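Local coordinates for protein S3-RNase (Pyrus pyrifolia, PDB 1IQQ) that cleaves RNA as a T2-family ribonuclease of the pear pistil, where it is responsible for gametophytic self-incompatibility, the rejection of self pollen, at residues A[83-88]-A[94-99]; A[33-38]-A[103-108]; A[136-141]-A[151-156]; A[168-173]-A[180-185]. One frame throughout, in Å; residues are numbered along the deposited sequence.

Interaction 1: A[83-88]-A[94-99]; sequences KEWMKH and PTIDNE
Glu-99 lies over one face of the Trp-85 indole, backbone first: its CA sits 3.6 Å from the centroid of the six-membered ring, 9° off the ring normal, a CH-pi contact. From there the extended Glu-99 side chain runs across the ring system, CB over the shared bond and CG over Trp-85 CG, and its carboxylate, tilted 24° from the indole plane, brings OE1 to 3.5 Å from Trp-85 CD1. The other oxygen, OE2, makes a salt bridge with Arg-56. Trp-85 points its indole this way because CG stands anti to the backbone N (chi1 161°). Helix 77-89, which carries the catalytic residues Glu-84, Lys-87 and His-88 of this T2 ribonuclease, thus meets the first turn of helix 99-112, where Asn-98 is the N-cap and its OD1 accepts a bond from His-101 N. The far corner of the ring, CH2, reaches Asn-98 C at 3.5 Å. At the indole's edge, in its plane, Ile-96 CG2 touches CZ3 at 3.9 Å. Replacing the tryptophan by an alanine would take away the indole and is likely to leave a gap beside Glu-99 and Ile-96, with Glu-99 CA lacking its aromatic face.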
loop_
_atom_site.group_PDB
_atom_site.type_symbol
_atom_site.label_atom_id
_atom_site.label_comp_id
_atom_site.label_asym_id
_atom_site.label_seq_id
_atom_site.Cartn_x
_atom_site.Cartn_y
_atom_site.Cartn_z
ATOM N N LYS A 83 10.767 -6.393 9.659
ATOM C CA LYS A 83 10.814 -4.915 9.905
ATOM C C LYS A 83 9.426 -4.265 9.799
ATOM O O LYS A 83 9.173 -3.275 10.475
ATOM C CB LYS A 83 11.782 -4.199 8.958
ATOM C CG LYS A 83 13.275 -4.682 9.086
ATOM C CD LYS A 83 14.127 -3.870 8.077
ATOM C CE LYS A 83 15.450 -4.561 7.759
ATOM N NZ LYS A 83 15.423 -5.305 6.425
ATOM N N GLU A 84 8.602 -4.757 8.874
ATOM C CA GLU A 84 7.244 -4.180 8.774
ATOM C C GLU A 84 6.486 -4.432 10.048
ATOM O O GLU A 84 5.758 -3.548 10.525
ATOM C CB GLU A 84 6.482 -4.817 7.579
ATOM C CG GLU A 84 7.193 -4.495 6.198
ATOM C CD GLU A 84 7.218 -3.024 5.834
ATOM O OE1 GLU A 84 6.413 -2.174 6.332
ATOM O OE2 GLU A 84 8.095 -2.708 4.988
ATOM N N TRP A 85 6.631 -5.626 10.596
ATOM C CA TRP A 85 5.986 -5.897 11.857
ATOM C C TRP A 85 6.590 -5.026 12.959
ATOM O O TRP A 85 5.881 -4.427 13.751
ATOM C CB TRP A 85 6.107 -7.381 12.207
ATOM C CG TRP A 85 5.876 -7.647 13.671
ATOM C CD1 TRP A 85 6.819 -8.064 14.576
ATOM C CD2 TRP A 85 4.666 -7.463 14.386
ATOM N NE1 TRP A 85 6.253 -8.141 15.838
ATOM C CE2 TRP A 85 4.923 -7.782 15.729
ATOM C CE3 TRP A 85 3.371 -7.063 14.012
ATOM C CZ2 TRP A 85 3.941 -7.705 16.716
ATOM C CZ3 TRP A 85 2.406 -6.992 14.963
ATOM C CH2 TRP A 85 2.697 -7.311 16.333
ATOM N N MET A 86 7.909 -5.048 13.086
ATOM C CA MET A 86 8.485 -4.278 14.193
ATOM C C MET A 86 8.237 -2.790 14.141
ATOM O O MET A 86 7.994 -2.146 15.203
ATOM C CB MET A 86 9.991 -4.568 14.306
ATOM C CG MET A 86 10.311 -5.979 14.853
ATOM S SD MET A 86 9.504 -6.370 16.359
ATOM C CE MET A 86 10.469 -5.319 17.505
ATOM N N LYS A 87 8.337 -2.211 12.945
ATOM C CA LYS A 87 8.131 -0.768 12.834
ATOM C C LYS A 87 6.693 -0.321 12.842
ATOM O O LYS A 87 6.349 0.692 13.453
ATOM C CB LYS A 87 8.763 -0.226 11.570
ATOM C CG LYS A 87 8.716 1.271 11.488
ATOM C CD LYS A 87 9.520 1.810 10.285
ATOM C CE LYS A 87 9.220 3.288 10.162
ATOM N NZ LYS A 87 9.591 3.937 8.862
ATOM N N HIS A 88 5.842 -1.077 12.165
ATOM C CA HIS A 88 4.413 -0.660 12.065
ATOM C C HIS A 88 3.368 -1.547 12.749
ATOM O O HIS A 88 2.568 -1.035 13.531
ATOM C CB HIS A 88 4.105 -0.549 10.563
ATOM C CG HIS A 88 4.936 0.487 9.881
ATOM N ND1 HIS A 88 4.753 1.818 10.124
ATOM C CD2 HIS A 88 5.916 0.388 8.940
ATOM C CE1 HIS A 88 5.573 2.514 9.357
ATOM N NE2 HIS A 88 6.286 1.674 8.627
ATOM N N PRO A 94 -4.855 -3.280 20.395
ATOM C CA PRO A 94 -5.051 -4.710 20.275
ATOM C C PRO A 94 -5.740 -5.089 18.984
ATOM O O PRO A 94 -5.925 -6.250 18.764
ATOM C CB PRO A 94 -5.899 -5.026 21.524
ATOM C CG PRO A 94 -6.768 -3.880 21.511
ATOM C CD PRO A 94 -5.881 -2.695 21.276
ATOM N N THR A 95 -6.169 -4.100 18.156
ATOM C CA THR A 95 -6.825 -4.437 16.876
ATOM C C THR A 95 -5.924 -5.409 16.123
ATOM O O THR A 95 -6.392 -6.385 15.611
ATOM C CB THR A 95 -7.040 -3.222 16.054
ATOM O OG1 THR A 95 -8.001 -2.388 16.756
ATOM C CG2 THR A 95 -7.741 -3.571 14.696
ATOM N N ILE A 96 -4.616 -5.119 16.117
ATOM C CA ILE A 96 -3.622 -6.085 15.564
ATOM C C ILE A 96 -3.006 -6.801 16.826
ATOM O O ILE A 96 -2.374 -6.134 17.637
ATOM C CB ILE A 96 -2.492 -5.300 14.828
ATOM C CG1 ILE A 96 -3.100 -4.426 13.688
ATOM C CG2 ILE A 96 -1.415 -6.317 14.331
ATOM C CD1 ILE A 96 -3.834 -5.182 12.605
ATOM N N ASP A 97 -3.255 -8.104 16.955
ATOM C CA ASP A 97 -2.840 -8.792 18.183
ATOM C C ASP A 97 -1.389 -9.212 18.275
ATOM O O ASP A 97 -0.810 -9.214 19.345
ATOM C CB ASP A 97 -3.726 -10.016 18.356
ATOM C CG ASP A 97 -3.516 -10.704 19.700
ATOM O OD1 ASP A 97 -4.077 -10.221 20.723
ATOM O OD2 ASP A 97 -2.831 -11.735 19.700
ATOM N N ASN A 98 -0.825 -9.640 17.153
ATOM C CA ASN A 98 0.510 -10.224 17.193
ATOM C C ASN A 98 0.988 -10.256 15.751
ATOM O O ASN A 98 0.233 -9.919 14.817
ATOM C CB ASN A 98 0.378 -11.663 17.779
ATOM C CG ASN A 98 -0.452 -12.602 16.897
ATOM O OD1 ASN A 98 -0.027 -13.063 15.833
ATOM N ND2 ASN A 98 -1.666 -12.926 17.356
ATOM N N GLU A 99 2.233 -10.664 15.557
ATOM C CA GLU A 99 2.814 -10.662 14.212
ATOM C C GLU A 99 2.051 -11.464 13.183
ATOM O O GLU A 99 1.880 -11.047 12.035
ATOM C CB GLU A 99 4.274 -11.168 14.309
ATOM C CG GLU A 99 4.996 -11.255 12.977
ATOM C CD GLU A 99 6.457 -11.646 13.108
ATOM O OE1 GLU A 99 7.060 -11.532 14.196
ATOM O OE2 GLU A 99 7.018 -12.051 12.058
#

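Interaction 2: A[33-38]-A[103-108]; sequences HGLWPS and FETVIK
Leu-35 and Val-106 meet through aliphatic carbon alone. A single methyl of the helix residue, Val-106 CG2, rests against the flank of the leucine, 3.8 Å from Leu-35 CB and equally 3.8 Å from Leu-35 CD1, and the two side chains lie alongside and run opposite ways. Val-106 offers this methyl because CG2 lies beside its own backbone N, while CG1 takes the position anti to it (chi1 169°). From the preceding residue, Thr-105 CG2 adds a looser touch at 4.2 Å from Leu-35 CD1.

No hydrogen bond joins the two segments; just outside them, the hydroxyl of Tyr-102 on the same helix bonds Leu-35 O. Thr-105 OG1 turns back to His-101 O within helix 99-112. On the strand, Ser-38 OG donates to Trp-36 O at 2.8 Å, approaching from above the carbonyl plane, and Gln-5 NE2 also bonds Ser-38 OG.

Strand 30-38 belongs to the central sheet of the T2 fold, and a classic beta bulge, His-33 and Gly-34 both facing Thr-7, lies at the start of this segment. His-33 is the catalytic proton donor, and Trp-36 stacks on the ring of His-88, the proton acceptor.

The Leu-35 side chain is about 6 Å from that of His-88, yet with no charge and no hydrogen bond between Leu-35 and Val-106, their fit depends on shape and the exclusion of water.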
loop_
_atom_site.group_PDB
_atom_site.type_symbol
_atom_site.label_atom_id
_atom_site.label_comp_id
_atom_site.label_asym_id
_atom_site.label_seq_id
_atom_site.Cartn_x
_atom_site.Cartn_y
_atom_site.Cartn_z
ATOM N N HIS A 33 2.505 -2.436 0.193
ATOM C CA HIS A 33 3.702 -1.725 0.663
ATOM C C HIS A 33 3.665 -1.534 2.170
ATOM O O HIS A 33 4.709 -1.495 2.823
ATOM C CB HIS A 33 3.817 -0.358 0.002
ATOM C CG HIS A 33 4.950 0.488 0.493
ATOM N ND1 HIS A 33 6.248 0.346 0.041
ATOM C CD2 HIS A 33 4.976 1.488 1.403
ATOM C CE1 HIS A 33 7.028 1.222 0.652
ATOM N NE2 HIS A 33 6.282 1.930 1.484
ATOM N N GLY A 34 2.492 -1.355 2.762
ATOM C CA GLY A 34 2.454 -1.244 4.196
ATOM C C GLY A 34 1.053 -1.225 4.752
ATOM O O GLY A 34 0.064 -0.918 4.049
ATOM N N LEU A 35 0.957 -1.498 6.052
ATOM C CA LEU A 35 -0.288 -1.302 6.831
ATOM C C LEU A 35 0.199 -0.556 8.078
ATOM O O LEU A 35 0.876 -1.147 8.964
ATOM C CB LEU A 35 -0.973 -2.589 7.210
ATOM C CG LEU A 35 -2.517 -2.721 7.541
ATOM C CD1 LEU A 35 -2.885 -3.698 8.706
ATOM C CD2 LEU A 35 -3.334 -1.426 7.405
ATOM N N TRP A 36 -0.073 0.736 8.059
ATOM C CA TRP A 36 0.456 1.605 9.106
ATOM C C TRP A 36 -0.490 2.174 10.104
ATOM O O TRP A 36 -1.424 2.864 9.709
ATOM C CB TRP A 36 1.131 2.861 8.510
ATOM C CG TRP A 36 2.262 2.617 7.560
ATOM C CD1 TRP A 36 2.904 1.424 7.259
ATOM C CD2 TRP A 36 2.924 3.648 6.818
ATOM N NE1 TRP A 36 3.946 1.699 6.351
ATOM C CE2 TRP A 36 3.969 3.046 6.088
ATOM C CE3 TRP A 36 2.726 5.035 6.696
ATOM C CZ2 TRP A 36 4.836 3.801 5.237
ATOM C CZ3 TRP A 36 3.579 5.770 5.864
ATOM C CH2 TRP A 36 4.615 5.147 5.153
ATOM N N PRO A 37 -0.357 1.838 11.382
ATOM C CA PRO A 37 -1.203 2.470 12.422
ATOM C C PRO A 37 -0.688 3.934 12.294
ATOM O O PRO A 37 0.568 4.217 12.291
ATOM C CB PRO A 37 -0.697 1.823 13.715
ATOM C CG PRO A 37 -0.267 0.446 13.281
ATOM C CD PRO A 37 0.408 0.702 11.931
ATOM N N SER A 38 -1.601 4.892 12.175
ATOM C CA SER A 38 -1.231 6.283 11.877
ATOM C C SER A 38 -1.928 7.282 12.748
ATOM O O SER A 38 -2.936 6.951 13.357
ATOM C CB SER A 38 -1.617 6.599 10.423
ATOM O OG SER A 38 -0.967 5.652 9.592
ATOM N N PHE A 103 -0.130 -9.943 9.648
ATOM C CA PHE A 103 -0.051 -10.343 8.273
ATOM C C PHE A 103 -1.347 -11.002 7.817
ATOM O O PHE A 103 -1.739 -10.826 6.670
ATOM C CB PHE A 103 1.173 -11.248 8.122
ATOM C CG PHE A 103 2.475 -10.501 8.225
ATOM C CD1 PHE A 103 2.810 -9.461 7.340
ATOM C CD2 PHE A 103 3.392 -10.814 9.257
ATOM C CE1 PHE A 103 4.004 -8.768 7.525
ATOM C CE2 PHE A 103 4.581 -10.123 9.415
ATOM C CZ PHE A 103 4.885 -9.085 8.551
ATOM N N GLU A 104 -1.985 -11.778 8.694
ATOM C CA GLU A 104 -3.294 -12.360 8.299
ATOM C C GLU A 104 -4.299 -11.252 8.072
ATOM O O GLU A 104 -5.153 -11.370 7.191
ATOM C CB GLU A 104 -3.782 -13.293 9.421
ATOM C CG GLU A 104 -2.977 -14.572 9.517
ATOM C CD GLU A 104 -3.093 -15.261 10.877
ATOM O OE1 GLU A 104 -3.854 -14.774 11.761
ATOM O OE2 GLU A 104 -2.376 -16.300 11.041
ATOM N N THR A 105 -4.220 -10.169 8.840
ATOM C CA THR A 105 -5.139 -9.036 8.672
ATOM C C THR A 105 -4.914 -8.377 7.304
ATOM O O THR A 105 -5.873 -8.037 6.601
ATOM C CB THR A 105 -4.907 -8.017 9.751
ATOM O OG1 THR A 105 -5.328 -8.597 11.016
ATOM C CG2 THR A 105 -5.740 -6.726 9.455
ATOM N N VAL A 106 -3.646 -8.187 6.899
ATOM C CA VAL A 106 -3.372 -7.641 5.543
ATOM C C VAL A 106 -3.908 -8.514 4.438
ATOM O O VAL A 106 -4.469 -8.026 3.464
ATOM C CB VAL A 106 -1.852 -7.466 5.388
ATOM C CG1 VAL A 106 -1.462 -7.171 3.949
ATOM C CG2 VAL A 106 -1.418 -6.252 6.267
ATOM N N ILE A 107 -3.740 -9.831 4.573
ATOM C CA ILE A 107 -4.246 -10.785 3.549
ATOM C C ILE A 107 -5.774 -10.713 3.503
ATOM O O ILE A 107 -6.357 -10.680 2.372
ATOM C CB ILE A 107 -3.765 -12.224 3.932
ATOM C CG1 ILE A 107 -2.238 -12.359 3.719
ATOM C CG2 ILE A 107 -4.579 -13.302 3.115
ATOM C CD1 ILE A 107 -1.558 -13.562 4.467
ATOM N N LYS A 108 -6.381 -10.589 4.673
ATOM C CA LYS A 108 -7.850 -10.465 4.764
ATOM C C LYS A 108 -8.318 -9.193 4.039
ATOM O O LYS A 108 -9.345 -9.190 3.322
ATOM C CB LYS A 108 -8.320 -10.431 6.208
ATOM C CG LYS A 108 -9.797 -10.786 6.303
ATOM C CD LYS A 108 -10.108 -11.055 7.731
ATOM C CE LYS A 108 -10.200 -9.763 8.445
ATOM N NZ LYS A 108 -11.622 -9.382 8.366
#

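Interaction 3: A[136-141]-A[151-156]; sequences LDIENA and PKLKCQ
Helix 135-143 packs against strand 152-158, which pairs with strand 161-171 in the T2-family sheet, on the side of the molecule away from the catalytic helix, and the two elements are joined by a short connection, with nine residues between the segments. The apolar part of the contact rests on one methyl. Leu-153 points from the strand toward the helix, and its CD2 reaches between two successive helix residues, lying 4.0 Å from Ile-138 CG2 and 4.2 Å from Glu-139 CG. Both pairs cross at a slant, with the leucine coming over from the strand. Ile-138 presents CG2 here because that methyl is anti to the backbone N, leaving CG1 on the N side (chi1 -65°); it also packs on Ile-198 of strand 198-199, while Leu-153 touches Leu-135 and Cys-193.

Glu-139 plays two parts. Its aliphatic CG serves as a wall for Leu-153, and the extended chain beyond (chi2 175°) carries the carboxylate past the leucine toward the start of the strand. Pro-151 points toward the helix from there and packs on Ile-142 and Arg-143. Two residues on from Leu-153, Cys-155 forms a disulfide with Cys-193, and the backbone of Lys-152 bonds Thr-168 of the neighbouring strand 161-171. No direct hydrogen bond joins the two segments; instead a single water bridges them, giving one hydrogen to Glu-139 OE2 at 2.8 Å and the other to Pro-151 O at 2.7 Å.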
loop_
_atom_site.group_PDB
_atom_site.type_symbol
_atom_site.label_atom_id
_atom_site.label_comp_id
_atom_site.label_asym_id
_atom_site.label_seq_id
_atom_site.Cartn_x
_atom_site.Cartn_y
_atom_site.Cartn_z
ATOM N N LEU A 136 -8.659 12.391 -11.814
ATOM C CA LEU A 136 -10.012 12.167 -11.271
ATOM C C LEU A 136 -10.528 10.816 -11.664
ATOM O O LEU A 136 -11.301 10.283 -10.900
ATOM C CB LEU A 136 -10.992 13.237 -11.773
ATOM C CG LEU A 136 -12.348 13.259 -11.085
ATOM C CD1 LEU A 136 -12.200 13.309 -9.567
ATOM C CD2 LEU A 136 -13.033 14.575 -11.585
ATOM N N ASP A 137 -10.145 10.293 -12.837
ATOM C CA ASP A 137 -10.655 8.975 -13.222
ATOM C C ASP A 137 -10.029 7.901 -12.324
ATOM O O ASP A 137 -10.725 6.948 -11.951
ATOM C CB ASP A 137 -10.379 8.683 -14.697
ATOM C CG ASP A 137 -11.198 9.563 -15.635
ATOM O OD1 ASP A 137 -12.302 9.977 -15.244
ATOM O OD2 ASP A 137 -10.722 9.823 -16.759
ATOM N N ILE A 138 -8.751 8.025 -11.958
ATOM C CA ILE A 138 -8.151 7.055 -11.062
ATOM C C ILE A 138 -8.829 7.177 -9.680
ATOM O O ILE A 138 -9.171 6.164 -9.070
ATOM C CB ILE A 138 -6.634 7.375 -10.938
ATOM C CG1 ILE A 138 -5.986 7.162 -12.305
ATOM C CG2 ILE A 138 -6.010 6.356 -9.912
ATOM C CD1 ILE A 138 -4.565 7.686 -12.439
ATOM N N GLU A 139 -8.952 8.400 -9.132
ATOM C CA GLU A 139 -9.620 8.635 -7.878
ATOM C C GLU A 139 -11.062 8.138 -7.865
ATOM O O GLU A 139 -11.430 7.454 -6.875
ATOM C CB GLU A 139 -9.573 10.127 -7.456
ATOM C CG GLU A 139 -8.084 10.632 -7.236
ATOM C CD GLU A 139 -8.040 12.124 -6.936
ATOM O OE1 GLU A 139 -8.828 12.863 -7.553
ATOM O OE2 GLU A 139 -7.211 12.526 -6.078
ATOM N N ASN A 140 -11.805 8.403 -8.919
ATOM C CA ASN A 140 -13.219 7.946 -8.961
ATOM C C ASN A 140 -13.242 6.432 -8.899
ATOM O O ASN A 140 -14.086 5.869 -8.174
ATOM C CB ASN A 140 -13.942 8.312 -10.262
ATOM C CG ASN A 140 -14.372 9.741 -10.343
ATOM O OD1 ASN A 140 -14.460 10.421 -9.360
ATOM N ND2 ASN A 140 -14.679 10.181 -11.603
ATOM N N ALA A 141 -12.351 5.749 -9.601
ATOM C CA ALA A 141 -12.326 4.284 -9.596
ATOM C C ALA A 141 -12.063 3.753 -8.193
ATOM O O ALA A 141 -12.757 2.778 -7.730
ATOM C CB ALA A 141 -11.236 3.783 -10.553
ATOM N N PRO A 151 -8.789 8.282 -1.418
ATOM C CA PRO A 151 -7.480 7.640 -1.227
ATOM C C PRO A 151 -6.372 8.667 -1.299
ATOM O O PRO A 151 -6.607 9.781 -1.710
ATOM C CB PRO A 151 -7.394 6.666 -2.402
ATOM C CG PRO A 151 -8.125 7.441 -3.528
ATOM C CD PRO A 151 -9.321 8.128 -2.781
ATOM N N LYS A 152 -5.201 8.248 -0.856
ATOM C CA LYS A 152 -3.994 9.064 -0.974
ATOM C C LYS A 152 -3.171 8.413 -2.088
ATOM O O LYS A 152 -2.862 7.170 -2.077
ATOM C CB LYS A 152 -3.216 9.102 0.347
ATOM C CG LYS A 152 -1.863 9.847 0.185
ATOM C CD LYS A 152 -1.256 10.153 1.573
ATOM C CE LYS A 152 0.118 10.859 1.384
ATOM N NZ LYS A 152 0.615 11.175 2.780
ATOM N N LEU A 153 -2.769 9.239 -3.077
ATOM C CA LEU A 153 -2.012 8.737 -4.226
ATOM C C LEU A 153 -0.580 9.274 -4.233
ATOM O O LEU A 153 -0.323 10.408 -3.825
ATOM C CB LEU A 153 -2.691 9.162 -5.514
ATOM C CG LEU A 153 -3.743 8.232 -6.120
ATOM C CD1 LEU A 153 -4.858 8.013 -5.116
ATOM C CD2 LEU A 153 -4.305 8.872 -7.378
ATOM N N LYS A 154 0.326 8.449 -4.757
ATOM C CA LYS A 154 1.742 8.827 -4.916
ATOM C C LYS A 154 2.096 8.587 -6.363
ATOM O O LYS A 154 1.779 7.532 -6.932
ATOM C CB LYS A 154 2.653 7.926 -4.071
ATOM C CG LYS A 154 4.105 8.368 -4.229
ATOM C CD LYS A 154 5.033 7.497 -3.326
ATOM C CE LYS A 154 6.391 8.123 -3.132
ATOM N NZ LYS A 154 7.039 7.389 -1.977
ATOM N N CYS A 155 2.777 9.568 -6.967
ATOM C CA CYS A 155 3.238 9.461 -8.359
ATOM C C CYS A 155 4.767 9.754 -8.388
ATOM O O CYS A 155 5.339 10.128 -7.366
ATOM C CB CYS A 155 2.555 10.505 -9.227
ATOM S SG CYS A 155 0.830 10.071 -9.629
ATOM N N GLN A 156 5.382 9.547 -9.559
ATOM C CA GLN A 156 6.797 9.926 -9.685
ATOM C C GLN A 156 7.001 10.448 -11.080
ATOM O O GLN A 156 6.338 10.022 -12.039
ATOM C CB GLN A 156 7.731 8.721 -9.459
ATOM C CG GLN A 156 7.509 7.609 -10.427
ATOM C CD GLN A 156 8.256 6.329 -10.021
ATOM O OE1 GLN A 156 8.793 6.276 -8.952
ATOM N NE2 GLN A 156 8.221 5.306 -10.874
HETATM O O HOH W 1 -7.805 11.117 -3.749
#

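Interaction 4: A[168-173]-A[180-185]; sequences TLCSDK and DCPHPF
Cys-170 and Cys-181 are joined by a disulfide, SG to SG 2.1 Å, with a torsion about the sulfur bond of 103°. Both SG atoms lean to the backbone N side, opposite the carbonyl carbon (chi1 -66° in Cys-170 and -73° in Cys-181), and the two CA atoms are 5.2 Å apart. Around the bridge, Cys-181 SG also lies against Thr-168, two residues before Cys-170: it is 3.5 Å from Thr-168 O and 4.0 Å from Thr-168 CG2. Pro-182, next to Cys-181, comes in more loosely, its CD 4.4 Å from Cys-170 SG.

The bridge ties Cys-170 of strand 161-171 to the loop that follows strand 178-179, closing a beta hairpin of the central sheet of this T2 ribonuclease. Cys-170 pairs through its backbone with Ile-179, and Cys-181 with Lys-150, so each half of the disulfide is held by main chain next to it. Farther out, Thr-168 OG1 bonds Thr-7 OG1 on strand 3-10, and Asp-180 OD1 accepts a hydrogen bond from the backbone N of Lys-150. Tyr-3, from that same strand 3-10, packs on both Cys-170 and Pro-182.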
loop_
_atom_site.group_PDB
_atom_site.type_symbol
_atom_site.label_atom_id
_atom_site.label_comp_id
_atom_site.label_asym_id
_atom_site.label_seq_id
_atom_site.Cartn_x
_atom_site.Cartn_y
_atom_site.Cartn_z
ATOM N N THR A 168 -3.161 4.465 -1.397
ATOM C CA THR A 168 -3.426 4.137 -0.032
ATOM C C THR A 168 -4.896 4.261 0.258
ATOM O O THR A 168 -5.551 5.262 -0.117
ATOM C CB THR A 168 -2.698 5.146 0.886
ATOM O OG1 THR A 168 -1.284 4.997 0.697
ATOM C CG2 THR A 168 -3.083 4.932 2.397
ATOM N N LEU A 169 -5.468 3.240 0.903
ATOM C CA LEU A 169 -6.855 3.239 1.378
ATOM C C LEU A 169 -6.766 3.436 2.889
ATOM O O LEU A 169 -6.034 2.703 3.560
ATOM C CB LEU A 169 -7.549 1.883 1.079
ATOM C CG LEU A 169 -7.360 1.418 -0.329
ATOM C CD1 LEU A 169 -8.176 0.134 -0.487
ATOM C CD2 LEU A 169 -7.898 2.441 -1.317
ATOM N N CYS A 170 -7.480 4.407 3.454
ATOM C CA CYS A 170 -7.425 4.673 4.887
ATOM C C CYS A 170 -8.672 4.143 5.571
ATOM O O CYS A 170 -9.775 4.076 4.951
ATOM C CB CYS A 170 -7.290 6.184 5.142
ATOM S SG CYS A 170 -5.692 6.774 4.518
ATOM N N SER A 171 -8.523 3.701 6.828
ATOM C CA SER A 171 -9.666 3.168 7.584
ATOM C C SER A 171 -9.600 3.606 8.981
ATOM O O SER A 171 -8.559 4.167 9.415
ATOM C CB SER A 171 -9.710 1.624 7.445
ATOM O OG SER A 171 -8.480 1.006 7.850
ATOM N N ASP A 172 -10.722 3.457 9.683
ATOM C CA ASP A 172 -10.801 3.860 11.063
ATOM C C ASP A 172 -9.985 3.022 12.026
ATOM O O ASP A 172 -9.322 2.093 11.635
ATOM C CB ASP A 172 -12.318 4.023 11.460
ATOM C CG ASP A 172 -13.059 2.743 11.566
ATOM O OD1 ASP A 172 -12.465 1.663 11.659
ATOM O OD2 ASP A 172 -14.343 2.827 11.604
ATOM N N LYS A 173 -10.002 3.417 13.297
ATOM C CA LYS A 173 -9.166 2.735 14.264
ATOM C C LYS A 173 -9.370 1.215 14.322
ATOM O O LYS A 173 -8.430 0.448 14.604
ATOM C CB LYS A 173 -9.327 3.423 15.638
ATOM C CG LYS A 173 -8.223 2.975 16.616
ATOM C CD LYS A 173 -8.231 3.913 17.826
ATOM C CE LYS A 173 -7.144 3.508 18.809
ATOM N NZ LYS A 173 -6.692 4.597 19.748
ATOM N N ASP A 180 -11.727 8.977 4.753
ATOM C CA ASP A 180 -10.900 9.715 3.791
ATOM C C ASP A 180 -9.465 9.787 4.361
ATOM O O ASP A 180 -9.234 9.990 5.566
ATOM C CB ASP A 180 -11.412 11.167 3.647
ATOM C CG ASP A 180 -12.742 11.286 2.950
ATOM O OD1 ASP A 180 -13.110 10.467 2.108
ATOM O OD2 ASP A 180 -13.400 12.328 3.267
ATOM N N CYS A 181 -8.455 9.684 3.471
ATOM C CA CYS A 181 -7.079 9.797 3.900
ATOM C C CYS A 181 -6.755 11.284 4.139
ATOM O O CYS A 181 -7.017 12.123 3.281
ATOM C CB CYS A 181 -6.146 9.284 2.818
ATOM S SG CYS A 181 -6.117 7.474 2.598
ATOM N N PRO A 182 -6.211 11.603 5.320
ATOM C CA PRO A 182 -5.853 12.984 5.626
ATOM C C PRO A 182 -4.417 13.199 5.014
ATOM O O PRO A 182 -3.790 12.264 4.546
ATOM C CB PRO A 182 -5.936 13.015 7.168
ATOM C CG PRO A 182 -5.401 11.613 7.625
ATOM C CD PRO A 182 -6.044 10.682 6.487
ATOM N N HIS A 183 -3.940 14.394 4.959
ATOM C CA HIS A 183 -2.582 14.574 4.489
ATOM C C HIS A 183 -2.113 14.164 3.081
ATOM O O HIS A 183 -1.083 13.443 2.917
ATOM C CB HIS A 183 -1.620 13.996 5.511
ATOM C CG HIS A 183 -2.033 14.311 6.916
ATOM N ND1 HIS A 183 -2.551 15.548 7.250
ATOM C CD2 HIS A 183 -2.030 13.580 8.048
ATOM C CE1 HIS A 183 -2.843 15.566 8.536
ATOM N NE2 HIS A 183 -2.539 14.386 9.044
ATOM N N PRO A 184 -2.842 14.597 2.043
ATOM C CA PRO A 184 -2.415 14.273 0.678
ATOM C C PRO A 184 -1.140 15.092 0.425
ATOM O O PRO A 184 -0.870 16.100 1.131
ATOM C CB PRO A 184 -3.538 14.832 -0.212
ATOM C CG PRO A 184 -4.295 15.764 0.676
ATOM C CD PRO A 184 -4.220 15.138 2.027
ATOM N N PHE A 185 -0.351 14.608 -0.527
ATOM C CA PHE A 185 0.862 15.362 -0.881
ATOM C C PHE A 185 0.567 16.756 -1.479
ATOM O O PHE A 185 -0.461 16.927 -2.137
ATOM C CB PHE A 185 1.690 14.575 -1.866
ATOM C CG PHE A 185 2.222 13.257 -1.306
ATOM C CD1 PHE A 185 2.884 13.202 -0.075
ATOM C CD2 PHE A 185 2.034 12.102 -2.035
ATOM C CE1 PHE A 185 3.358 11.980 0.423
ATOM C CE2 PHE A 185 2.524 10.846 -1.521
ATOM C CZ PHE A 185 3.171 10.820 -0.314
#

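How the interactions relate
From the N terminus, strand 30-38 comes first, and interaction 2 closes a long loop by bringing it to helix 99-112. Interaction 1 lies wholly within that loop, closing the short loop between helices 77-89 and 99-112; the two touch where His-88 meets Trp-36 and Pro-37 at the catalytic centre. Interactions 3 and 4 then follow in series, each closing a short loop, with no crossing. They share the sheet: Lys-152 O and Thr-168 N probably hydrogen-bond at 2.8 Å between neighbouring strands. Interaction 3 adds helix 135-143 across the chain's centre from interactions 1 and 2, and 168-173 touches 94-99 at Thr-95.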